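Local coordinates for protein putative Xylose isomerase (Rhodospirillum rubrum, PDB 3QXB) that binds iron and manganese ions at the mouth of a xylose isomerase-like TIM barrel and is probably an isomerase, at residues V52-D57 with E87-G92; V128-M133 with M174-P179; R209-W214 with I240-I245; D228-M233 with W273-L278. One frame throughout, in Å; residues are numbered along the deposited sequence.

Contact 1: residues V52-D57 with E87-G92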
# COMPACT_ATOMS: atom_id res chain seq x y z
N VAL A 52 -18.70 -1.48 11.45
CA VAL A 52 -17.65 -1.82 10.54
C VAL A 52 -17.34 -0.67 9.58
O VAL A 52 -18.25 0.01 9.11
CB VAL A 52 -18.08 -3.03 9.73
CG1 VAL A 52 -17.05 -3.35 8.67
CG2 VAL A 52 -18.38 -4.26 10.65
N GLN A 53 -16.06 -0.46 9.29
CA GLN A 53 -15.63 0.42 8.20
C GLN A 53 -14.94 -0.45 7.19
O GLN A 53 -13.92 -1.11 7.49
CB GLN A 53 -14.72 1.54 8.68
CG GLN A 53 -14.43 2.56 7.68
CD GLN A 53 -13.72 3.75 8.25
OE1 GLN A 53 -12.57 3.66 8.69
NE2 GLN A 53 -14.41 4.92 8.22
N TYR A 54 -15.51 -0.48 5.99
CA TYR A 54 -15.01 -1.32 4.92
C TYR A 54 -13.86 -0.58 4.27
O TYR A 54 -13.93 0.63 4.14
CB TYR A 54 -16.14 -1.55 3.94
CG TYR A 54 -15.82 -2.40 2.71
CD1 TYR A 54 -15.93 -3.79 2.74
CD2 TYR A 54 -15.48 -1.81 1.52
CE1 TYR A 54 -15.66 -4.57 1.60
CE2 TYR A 54 -15.26 -2.57 0.39
CZ TYR A 54 -15.33 -3.95 0.44
OH TYR A 54 -15.05 -4.68 -0.74
N THR A 55 -12.79 -1.28 3.91
CA THR A 55 -11.60 -0.62 3.33
C THR A 55 -11.55 -0.79 1.78
O THR A 55 -11.85 -1.87 1.25
CB THR A 55 -10.28 -1.16 3.96
OG1 THR A 55 -9.14 -0.53 3.36
CG2 THR A 55 -10.13 -2.70 3.80
N TYR A 56 -11.16 0.25 1.07
CA TYR A 56 -10.91 0.15 -0.39
C TYR A 56 -9.86 -0.96 -0.71
O TYR A 56 -9.82 -1.45 -1.82
CB TYR A 56 -10.36 1.43 -0.95
CG TYR A 56 -11.22 2.70 -0.86
CD1 TYR A 56 -12.46 2.74 -0.22
CD2 TYR A 56 -10.72 3.88 -1.36
CE1 TYR A 56 -13.17 3.93 -0.14
CE2 TYR A 56 -11.42 5.08 -1.25
CZ TYR A 56 -12.62 5.11 -0.66
OH TYR A 56 -13.33 6.33 -0.62
N ASP A 57 -9.02 -1.31 0.27
CA ASP A 57 -8.02 -2.37 0.15
C ASP A 57 -8.61 -3.79 -0.05
O ASP A 57 -7.86 -4.72 -0.28
CB ASP A 57 -7.04 -2.35 1.35
CG ASP A 57 -5.96 -1.26 1.24
OD1 ASP A 57 -5.84 -0.54 0.20
OD2 ASP A 57 -5.20 -1.08 2.21
N GLU A 87 -20.91 1.21 8.30
CA GLU A 87 -21.13 2.64 8.39
C GLU A 87 -20.48 3.49 7.31
O GLU A 87 -20.99 4.57 6.94
CB GLU A 87 -20.70 3.13 9.79
CG GLU A 87 -21.56 2.50 10.87
CD GLU A 87 -21.31 3.07 12.27
OE1 GLU A 87 -20.14 3.14 12.69
OE2 GLU A 87 -22.30 3.44 12.92
N SER A 88 -19.37 3.00 6.78
CA SER A 88 -18.64 3.75 5.78
C SER A 88 -17.65 2.85 5.13
O SER A 88 -17.34 1.78 5.63
CB SER A 88 -17.89 4.94 6.38
OG SER A 88 -17.12 4.54 7.50
N THR A 89 -17.17 3.29 3.99
CA THR A 89 -16.06 2.72 3.29
C THR A 89 -14.99 3.77 3.45
O THR A 89 -15.28 4.93 3.75
CB THR A 89 -16.30 2.46 1.76
OG1 THR A 89 -16.62 3.69 1.09
CG2 THR A 89 -17.40 1.40 1.52
N PHE A 90 -13.74 3.35 3.29
CA PHE A 90 -12.62 4.25 3.52
C PHE A 90 -11.38 3.81 2.79
O PHE A 90 -11.11 2.63 2.71
CB PHE A 90 -12.31 4.35 5.01
CG PHE A 90 -11.87 5.74 5.44
CD1 PHE A 90 -12.82 6.68 5.79
CD2 PHE A 90 -10.53 6.11 5.47
CE1 PHE A 90 -12.46 7.97 6.12
CE2 PHE A 90 -10.17 7.39 5.82
CZ PHE A 90 -11.12 8.30 6.16
N GLY A 91 -10.58 4.79 2.35
CA GLY A 91 -9.25 4.56 1.75
C GLY A 91 -8.32 3.77 2.64
O GLY A 91 -8.35 3.89 3.90
N GLY A 92 -7.50 2.96 1.99
CA GLY A 92 -6.47 2.18 2.64
C GLY A 92 -5.12 2.47 1.98
O GLY A 92 -4.88 3.58 1.47
O HOH W 1 -9.18 1.66 5.25
O HOH W 2 -6.98 1.70 -0.63
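Q53 NE2 donates to S88 OG at 2.8 Å with an N-H...O angle of 163°, and the serine oxygen sits nearly in the plane of the amide. With CG anti to the backbone N (chi1 -171°), the extended glutamine reaches along the barrel interior until its amide crosses F90, the two planes 25° apart. The other end of this amide, OE1, accepts from H244 NE2 and N25 ND2, which should fix the rotation of the amide. Behind these side chains the backbones pair as parallel strands: Y54 N donates to S88 O at 2.9 Å, and Y56 N to F90 O at 2.9 Å, while the return bond from F90 N to Y54 O is weak. The two strands and helix 65-81 between them form a beta-alpha-beta unit of the TIM barrel, Q53, S88 and F90 facing inward and Y54 and T89 facing the surrounding helices. On that outer side T89 CG2 packs on Y54 CD2, and T89 OG1 is bonded to T131 and T123. Just past the end of strand 52-55, the Y56 ring lies over the backbone of F90 and G91; G91 CA stands 3.7 Å from the centroid of the Y56 ring, and Y56 OH bonds to T131. T55 OG1 accepts from D57 N, making an ST turn, and shares a water with G91 O. A second water links D57 OD1 to G92 N, where a side chain would run into D57 and T55; the D57 carboxylate also accepts from L93 N and A94 N at the start of helix 93-96.

Contact 2: residues V128-M133 with M174-P179. With FE (Fe (III) ion), chain E.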
# COMPACT_ATOMS: atom_id res chain seq x y z
N VAL A 128 -23.97 1.70 1.30
CA VAL A 128 -23.31 2.25 2.45
C VAL A 128 -23.41 3.78 2.35
O VAL A 128 -23.24 4.37 1.28
CB VAL A 128 -21.85 1.75 2.49
CG1 VAL A 128 -20.99 2.48 3.53
CG2 VAL A 128 -21.84 0.27 2.71
N PRO A 129 -23.67 4.45 3.48
CA PRO A 129 -24.01 5.87 3.47
C PRO A 129 -22.88 6.89 3.37
O PRO A 129 -23.15 8.05 3.08
CB PRO A 129 -24.75 6.07 4.80
CG PRO A 129 -24.41 4.94 5.64
CD PRO A 129 -23.87 3.82 4.79
N ALA A 130 -21.63 6.47 3.55
CA ALA A 130 -20.58 7.43 3.67
C ALA A 130 -19.28 6.82 3.21
O ALA A 130 -19.11 5.60 3.28
CB ALA A 130 -20.48 7.93 5.15
N THR A 131 -18.37 7.67 2.76
CA THR A 131 -17.01 7.26 2.38
C THR A 131 -16.07 8.41 2.67
O THR A 131 -16.50 9.55 2.88
CB THR A 131 -16.90 6.80 0.89
OG1 THR A 131 -15.65 6.11 0.67
CG2 THR A 131 -17.02 7.98 -0.06
N GLY A 132 -14.79 8.09 2.78
CA GLY A 132 -13.78 9.10 3.00
C GLY A 132 -12.36 8.61 2.75
O GLY A 132 -12.12 7.41 2.46
N MSE A 133 -11.42 9.54 2.87
CA MSE A 133 -10.02 9.26 2.70
C MSE A 133 -9.20 10.48 3.16
O MSE A 133 -9.77 11.56 3.37
CB MSE A 133 -9.72 8.95 1.22
CG MSE A 133 -10.18 10.06 0.25
SE MSE A 133 -9.95 9.75 -1.65
CE MSE A 133 -8.09 10.15 -1.75
N MSE A 174 -22.77 11.42 3.66
CA MSE A 174 -21.57 12.06 4.21
C MSE A 174 -20.28 11.65 3.52
O MSE A 174 -20.14 10.51 3.02
CB MSE A 174 -21.50 11.82 5.73
CG MSE A 174 -20.43 12.62 6.46
SE MSE A 174 -20.58 12.40 8.41
CE MSE A 174 -22.17 13.43 8.73
N LEU A 175 -19.35 12.60 3.46
CA LEU A 175 -17.96 12.31 3.07
C LEU A 175 -17.02 12.64 4.23
O LEU A 175 -17.32 13.55 5.04
CB LEU A 175 -17.54 13.09 1.84
CG LEU A 175 -18.27 12.82 0.54
CD1 LEU A 175 -17.68 13.77 -0.54
CD2 LEU A 175 -18.21 11.31 0.12
N TYR A 176 -15.90 11.91 4.33
CA TYR A 176 -14.89 12.21 5.36
C TYR A 176 -13.50 12.52 4.78
O TYR A 176 -13.11 11.97 3.75
CB TYR A 176 -14.69 11.07 6.35
CG TYR A 176 -15.90 10.47 6.97
CD1 TYR A 176 -16.52 11.04 8.07
CD2 TYR A 176 -16.38 9.29 6.50
CE1 TYR A 176 -17.61 10.44 8.64
CE2 TYR A 176 -17.45 8.70 7.06
CZ TYR A 176 -18.07 9.28 8.11
OH TYR A 176 -19.13 8.64 8.64
N VAL A 177 -12.78 13.39 5.49
CA VAL A 177 -11.38 13.67 5.25
C VAL A 177 -10.62 13.27 6.49
O VAL A 177 -10.99 13.65 7.59
CB VAL A 177 -11.13 15.18 4.99
CG1 VAL A 177 -9.62 15.45 4.84
CG2 VAL A 177 -11.89 15.61 3.75
N GLU A 178 -9.53 12.51 6.32
CA GLU A 178 -8.70 12.10 7.45
C GLU A 178 -7.42 12.90 7.49
O GLU A 178 -6.57 12.73 6.59
CB GLU A 178 -8.32 10.60 7.34
CG GLU A 178 -7.26 10.16 8.30
CD GLU A 178 -7.03 8.65 8.31
OE1 GLU A 178 -7.29 7.98 7.29
OE2 GLU A 178 -6.55 8.14 9.34
N PRO A 179 -7.25 13.76 8.51
CA PRO A 179 -5.98 14.45 8.59
C PRO A 179 -4.80 13.50 8.88
O PRO A 179 -4.98 12.41 9.46
CB PRO A 179 -6.19 15.44 9.76
CG PRO A 179 -7.65 15.69 9.76
CD PRO A 179 -8.22 14.33 9.47
FE FE E . -6.32 6.04 9.89
O HOH W 3 -4.27 5.76 8.86
O HOH W 4 -6.88 5.55 7.74
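A130 and Y176 meet on the inner face of two neighbouring parallel strands of the TIM barrel, where A130 CB lies 3.7 Å from Y176 CE2. Alanine is small enough to let the phenol lie along the strand beside it, and Y176 CG, anti to its carbonyl carbon at chi1 -49°, carries the ring back alongside A130. Next to it G132 pairs with Y176 at a CA-CA distance of 4.1 Å; a residue without a side chain suits a place where the tyrosine CB already fills the inner face. On the outer face T131 and L175 lie side by side, CG2 of T131 3.5 Å from CD2 of L175, and the helices 106-125 and 146-170 cover them. T131 OG1 is satisfied by T89 and Y56.

The pairing is firm in the middle, where Y176 N donates to T131 O at 2.8 Å and M133 N to Y176 O. It slackens at the N-terminal ends: the bonds from M174 N to P129 O and from T131 N to M174 O are both weak. There P129 is exposed and M174, a selenomethionine, swings its tip away from the partner strand. At the other end E178 N donates to M133 O from above the carbonyl plane. D213, H244 and E286 complete the site, which iron or manganese occupies, and E178 OE2 lies 2.2 Å from the iron.

Contact 3: residues R209-W214 with I240-I245. With FE (Fe (III) ion), chain E.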
# COMPACT_ATOMS: atom_id res chain seq x y z
N ARG A 209 -16.98 15.91 6.63
CA ARG A 209 -16.59 15.96 8.03
C ARG A 209 -15.21 15.33 8.19
O ARG A 209 -14.65 14.79 7.24
CB ARG A 209 -17.64 15.21 8.88
CG ARG A 209 -19.01 15.90 8.96
CD ARG A 209 -18.95 17.18 9.80
NE ARG A 209 -20.20 17.92 9.77
CZ ARG A 209 -20.47 18.94 8.95
NH1 ARG A 209 -19.60 19.35 8.02
NH2 ARG A 209 -21.65 19.51 9.04
N LEU A 210 -14.69 15.39 9.41
CA LEU A 210 -13.39 14.86 9.74
C LEU A 210 -13.55 13.46 10.33
O LEU A 210 -14.49 13.19 11.08
CB LEU A 210 -12.65 15.76 10.73
CG LEU A 210 -12.33 17.19 10.24
CD1 LEU A 210 -11.88 18.06 11.42
CD2 LEU A 210 -11.25 17.12 9.15
N LEU A 211 -12.64 12.57 9.94
CA LEU A 211 -12.38 11.35 10.68
C LEU A 211 -10.97 11.50 11.25
O LEU A 211 -10.05 11.76 10.51
CB LEU A 211 -12.56 10.12 9.79
CG LEU A 211 -12.22 8.76 10.42
CD1 LEU A 211 -13.03 7.62 9.76
CD2 LEU A 211 -10.68 8.50 10.35
N VAL A 212 -10.82 11.45 12.57
CA VAL A 212 -9.52 11.74 13.17
C VAL A 212 -8.91 10.46 13.70
O VAL A 212 -9.56 9.70 14.39
CB VAL A 212 -9.61 12.80 14.24
CG1 VAL A 212 -8.31 12.93 15.06
CG2 VAL A 212 -10.05 14.15 13.60
N ASP A 213 -7.66 10.20 13.32
CA ASP A 213 -6.99 8.98 13.70
C ASP A 213 -6.10 9.33 14.89
O ASP A 213 -5.27 10.24 14.80
CB ASP A 213 -6.16 8.48 12.53
CG ASP A 213 -5.50 7.16 12.81
OD1 ASP A 213 -5.10 6.95 13.98
OD2 ASP A 213 -5.42 6.35 11.87
N TRP A 214 -6.30 8.65 16.00
CA TRP A 214 -5.60 9.00 17.25
C TRP A 214 -4.07 8.97 17.06
O TRP A 214 -3.35 9.77 17.63
CB TRP A 214 -6.03 8.06 18.39
CG TRP A 214 -7.28 8.45 19.08
CD1 TRP A 214 -8.54 8.45 18.56
CD2 TRP A 214 -7.41 8.89 20.44
NE1 TRP A 214 -9.44 8.86 19.50
CE2 TRP A 214 -8.77 9.14 20.67
CE3 TRP A 214 -6.49 9.07 21.49
CZ2 TRP A 214 -9.26 9.59 21.90
CZ3 TRP A 214 -6.99 9.53 22.74
CH2 TRP A 214 -8.35 9.77 22.93
N ILE A 240 -15.85 16.53 13.89
CA ILE A 240 -15.25 15.20 13.98
C ILE A 240 -16.39 14.20 14.14
O ILE A 240 -17.04 14.15 15.19
CB ILE A 240 -14.27 15.11 15.16
CG1 ILE A 240 -13.08 16.07 14.98
CG2 ILE A 240 -13.77 13.72 15.34
CD1 ILE A 240 -12.25 16.31 16.30
N ALA A 241 -16.68 13.44 13.08
CA ALA A 241 -17.86 12.55 13.04
C ALA A 241 -17.51 11.09 13.27
O ALA A 241 -18.40 10.27 13.50
CB ALA A 241 -18.58 12.69 11.71
N ALA A 242 -16.24 10.76 13.19
CA ALA A 242 -15.74 9.39 13.42
C ALA A 242 -14.23 9.40 13.69
O ALA A 242 -13.54 10.39 13.41
CB ALA A 242 -16.10 8.46 12.23
N TYR A 243 -13.72 8.30 14.25
CA TYR A 243 -12.32 8.17 14.60
C TYR A 243 -11.70 6.86 14.12
O TYR A 243 -12.42 5.87 13.92
CB TYR A 243 -12.17 8.21 16.11
CG TYR A 243 -12.68 9.46 16.78
CD1 TYR A 243 -14.01 9.61 17.06
CD2 TYR A 243 -11.81 10.47 17.20
CE1 TYR A 243 -14.49 10.76 17.69
CE2 TYR A 243 -12.28 11.61 17.83
CZ TYR A 243 -13.63 11.76 18.07
OH TYR A 243 -14.16 12.88 18.73
N HIS A 244 -10.37 6.86 13.97
CA HIS A 244 -9.61 5.63 13.94
C HIS A 244 -8.87 5.57 15.27
O HIS A 244 -8.29 6.57 15.72
CB HIS A 244 -8.58 5.59 12.82
CG HIS A 244 -9.18 5.42 11.47
ND1 HIS A 244 -8.51 5.76 10.31
CD2 HIS A 244 -10.39 4.94 11.10
CE1 HIS A 244 -9.31 5.52 9.28
NE2 HIS A 244 -10.45 5.04 9.73
N ILE A 245 -8.90 4.40 15.88
CA ILE A 245 -8.15 4.17 17.10
C ILE A 245 -7.06 3.13 16.80
O ILE A 245 -7.27 2.21 16.04
CB ILE A 245 -9.06 3.78 18.29
CG1 ILE A 245 -9.82 2.47 18.04
CG2 ILE A 245 -10.05 4.95 18.68
CD1 ILE A 245 -10.57 1.96 19.31
FE FE E . -6.32 6.04 9.89
O HOH W 3 -4.27 5.76 8.86
O HOH W 4 -6.88 5.55 7.74
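L211 crosses H244 at about a right angle and sets its CD2 methyl over the centre of the imidazole face, 3.4 Å from the centroid of the H244 ring and 5° off the ring normal. This CH-pi contact, together with the edge-to-face ring of F90, probably restrains the tilt of the imidazole, whose NE2 has Q53 as partner. D213 comes to the histidine from the side: its carboxylate plane stands 89° from the ring, and OD2 lies at the ring edge, 3.4 Å from H244 CB. From the inner face, D213 CG anti to the backbone N (chi1 -176°) brings OD2 to the metal; OD1 meanwhile caps G215 N at the start of helix 214-217.

On the outer face V212 CG2 packs obliquely on I240 CG1 at 3.8 Å, branched side chains suited to the helix-covered surface. W214 lies alongside I245 and meets Y243 obliquely. A beta bulge shifts the pairing by one residue between L210 and L211, and A242 N is buried without a partner. Beyond it, parallel strand pairing presents D213 OD2 and H244 ND1, each 2.2 Å from iron, at the C-terminal mouth of the TIM barrel, the usual position for a metal site in this fold.

Contact 4: residues D228-M233 with W273-L278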
# COMPACT_ATOMS: atom_id res chain seq x y z
N ASP A 228 -2.07 16.11 21.10
CA ASP A 228 -3.08 15.47 21.94
C ASP A 228 -4.50 15.85 21.54
O ASP A 228 -4.74 16.86 20.89
CB ASP A 228 -2.87 15.75 23.43
CG ASP A 228 -3.35 17.13 23.86
OD1 ASP A 228 -3.55 18.01 23.01
OD2 ASP A 228 -3.49 17.33 25.08
N MSE A 229 -5.43 15.02 21.99
CA MSE A 229 -6.76 15.04 21.41
C MSE A 229 -7.60 16.19 21.91
O MSE A 229 -8.47 16.60 21.18
CB MSE A 229 -7.46 13.70 21.59
CG MSE A 229 -6.85 12.59 20.73
SE MSE A 229 -7.13 12.86 18.86
CE MSE A 229 -9.04 12.70 18.87
N ASP A 230 -7.30 16.74 23.09
CA ASP A 230 -8.06 17.90 23.59
C ASP A 230 -7.87 19.10 22.66
O ASP A 230 -8.78 19.90 22.49
CB ASP A 230 -7.68 18.30 25.03
CG ASP A 230 -8.11 17.27 26.06
OD1 ASP A 230 -9.28 16.80 26.03
OD2 ASP A 230 -7.28 16.95 26.91
N HIS A 231 -6.67 19.22 22.08
CA HIS A 231 -6.40 20.31 21.14
C HIS A 231 -7.26 20.13 19.88
O HIS A 231 -7.70 21.09 19.26
CB HIS A 231 -4.90 20.35 20.80
CG HIS A 231 -4.55 21.31 19.71
ND1 HIS A 231 -4.63 22.68 19.88
CD2 HIS A 231 -4.11 21.11 18.45
CE1 HIS A 231 -4.28 23.27 18.76
NE2 HIS A 231 -3.96 22.35 17.87
N TRP A 232 -7.50 18.87 19.51
CA TRP A 232 -8.32 18.57 18.33
C TRP A 232 -9.78 18.94 18.63
O TRP A 232 -10.44 19.59 17.81
CB TRP A 232 -8.10 17.12 17.87
CG TRP A 232 -6.90 17.05 17.00
CD1 TRP A 232 -5.60 17.00 17.40
CD2 TRP A 232 -6.87 17.12 15.56
NE1 TRP A 232 -4.77 17.02 16.30
CE2 TRP A 232 -5.53 17.09 15.16
CE3 TRP A 232 -7.87 17.22 14.58
CZ2 TRP A 232 -5.15 17.12 13.83
CZ3 TRP A 232 -7.50 17.27 13.25
CH2 TRP A 232 -6.15 17.22 12.89
N MSE A 233 -10.27 18.59 19.81
CA MSE A 233 -11.63 19.01 20.18
C MSE A 233 -11.75 20.54 20.29
O MSE A 233 -12.76 21.11 19.86
CB MSE A 233 -12.09 18.34 21.48
CG MSE A 233 -12.17 16.81 21.38
SE MSE A 233 -13.12 16.15 19.85
CE MSE A 233 -14.72 15.46 20.71
N TRP A 273 -13.99 9.49 25.49
CA TRP A 273 -15.37 9.25 25.05
C TRP A 273 -16.37 9.85 26.04
O TRP A 273 -17.36 10.47 25.65
CB TRP A 273 -15.62 7.75 24.89
CG TRP A 273 -17.01 7.44 24.43
CD1 TRP A 273 -18.12 7.25 25.22
CD2 TRP A 273 -17.44 7.27 23.07
NE1 TRP A 273 -19.22 7.02 24.42
CE2 TRP A 273 -18.83 7.01 23.10
CE3 TRP A 273 -16.80 7.35 21.84
CZ2 TRP A 273 -19.56 6.80 21.94
CZ3 TRP A 273 -17.53 7.13 20.70
CH2 TRP A 273 -18.90 6.87 20.75
N ASP A 274 -16.12 9.66 27.33
CA ASP A 274 -17.03 10.18 28.36
C ASP A 274 -16.89 11.68 28.55
O ASP A 274 -17.89 12.39 28.84
CB ASP A 274 -16.78 9.50 29.70
CG ASP A 274 -17.17 8.02 29.70
OD1 ASP A 274 -18.18 7.66 29.07
OD2 ASP A 274 -16.47 7.25 30.38
N LYS A 275 -15.65 12.17 28.45
CA LYS A 275 -15.37 13.61 28.68
C LYS A 275 -16.14 14.45 27.68
O LYS A 275 -16.67 15.50 28.01
CB LYS A 275 -13.85 13.89 28.61
CG LYS A 275 -13.47 15.34 28.88
CD LYS A 275 -11.96 15.59 28.65
CE LYS A 275 -11.64 17.10 28.75
NZ LYS A 275 -10.18 17.35 28.59
N TYR A 276 -16.24 13.97 26.44
CA TYR A 276 -16.85 14.74 25.37
C TYR A 276 -18.28 14.31 25.03
O TYR A 276 -18.84 14.77 24.04
CB TYR A 276 -15.92 14.73 24.14
CG TYR A 276 -14.68 15.56 24.40
CD1 TYR A 276 -14.75 16.96 24.36
CD2 TYR A 276 -13.47 14.98 24.74
CE1 TYR A 276 -13.63 17.75 24.63
CE2 TYR A 276 -12.35 15.75 25.01
CZ TYR A 276 -12.45 17.14 24.95
OH TYR A 276 -11.35 17.91 25.19
N ALA A 277 -18.88 13.45 25.85
CA ALA A 277 -20.26 13.00 25.65
C ALA A 277 -20.48 12.44 24.24
O ALA A 277 -21.48 12.72 23.61
CB ALA A 277 -21.24 14.17 25.93
N LEU A 278 -19.54 11.65 23.72
CA LEU A 278 -19.69 11.18 22.35
C LEU A 278 -20.84 10.16 22.33
O LEU A 278 -21.15 9.58 23.38
CB LEU A 278 -18.39 10.56 21.86
CG LEU A 278 -17.15 11.46 21.80
CD1 LEU A 278 -16.01 10.69 21.07
CD2 LEU A 278 -17.45 12.77 21.12
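M233 and Y276 bury the most surface here, the selenomethionine lying across one face of the phenol ring. M233 CG stands 3.6 Å from the centroid of the Y276 ring, 12° off the ring normal, and the two side chains slide past each other in opposite directions. Bends at chi2 (-49°) and chi3 let M233 follow the ring, bringing CE to Y276 CB and to L278 CD2; methionine's flexible, unbranched chain suits such a surface. The selenium stands farther above the same face, a Met-aromatic contact at 4.9 Å from M233 SE to the Y276 centroid. Y276 is the first residue beyond helix 266-275, which ends in a Schellman motif: A277, with positive phi, is the C-prime residue, and L278 N reaches back to W273 O. The contact thus joins the N-terminal part of helix 229-236 to the C-terminal end of helix 266-275, two helices outside the barrel strands. Beside this packing, D230 OD1 lies at the ring edge and accepts from Y276 OH; their 2.5 Å separation is unusually short and may partly reflect coordinate error. The same D230 OD1 forms a salt bridge with K275 NZ at 2.8 Å, the ammonium coming from above the carboxylate plane at the end of a fully extended lysine chain.

Overall arrangement
Contacts 1, 2 and 3 are strand pairs of one closed eight-stranded barrel, and contact 4 is helix packing outside it. Contacts 1 and 2 adjoin, with centres about 9 Å apart; contacts 2 and 3 follow one another round the sheet through a probable bond between L175 O and R209 N at 2.9 Å. Contacts 2 and 3 share the metal site and both of its waters. Contact 1 reaches that site from inside the barrel, F90 CE2 packing 3.3 Å from E178 OE1 and Q53 OE1 lying 2.7 Å from H244 NE2. Contact 4, its centre about 11 Å from that of contact 3, backs the outer face there: M233 CE touches Y243 OH at 3.3 Å.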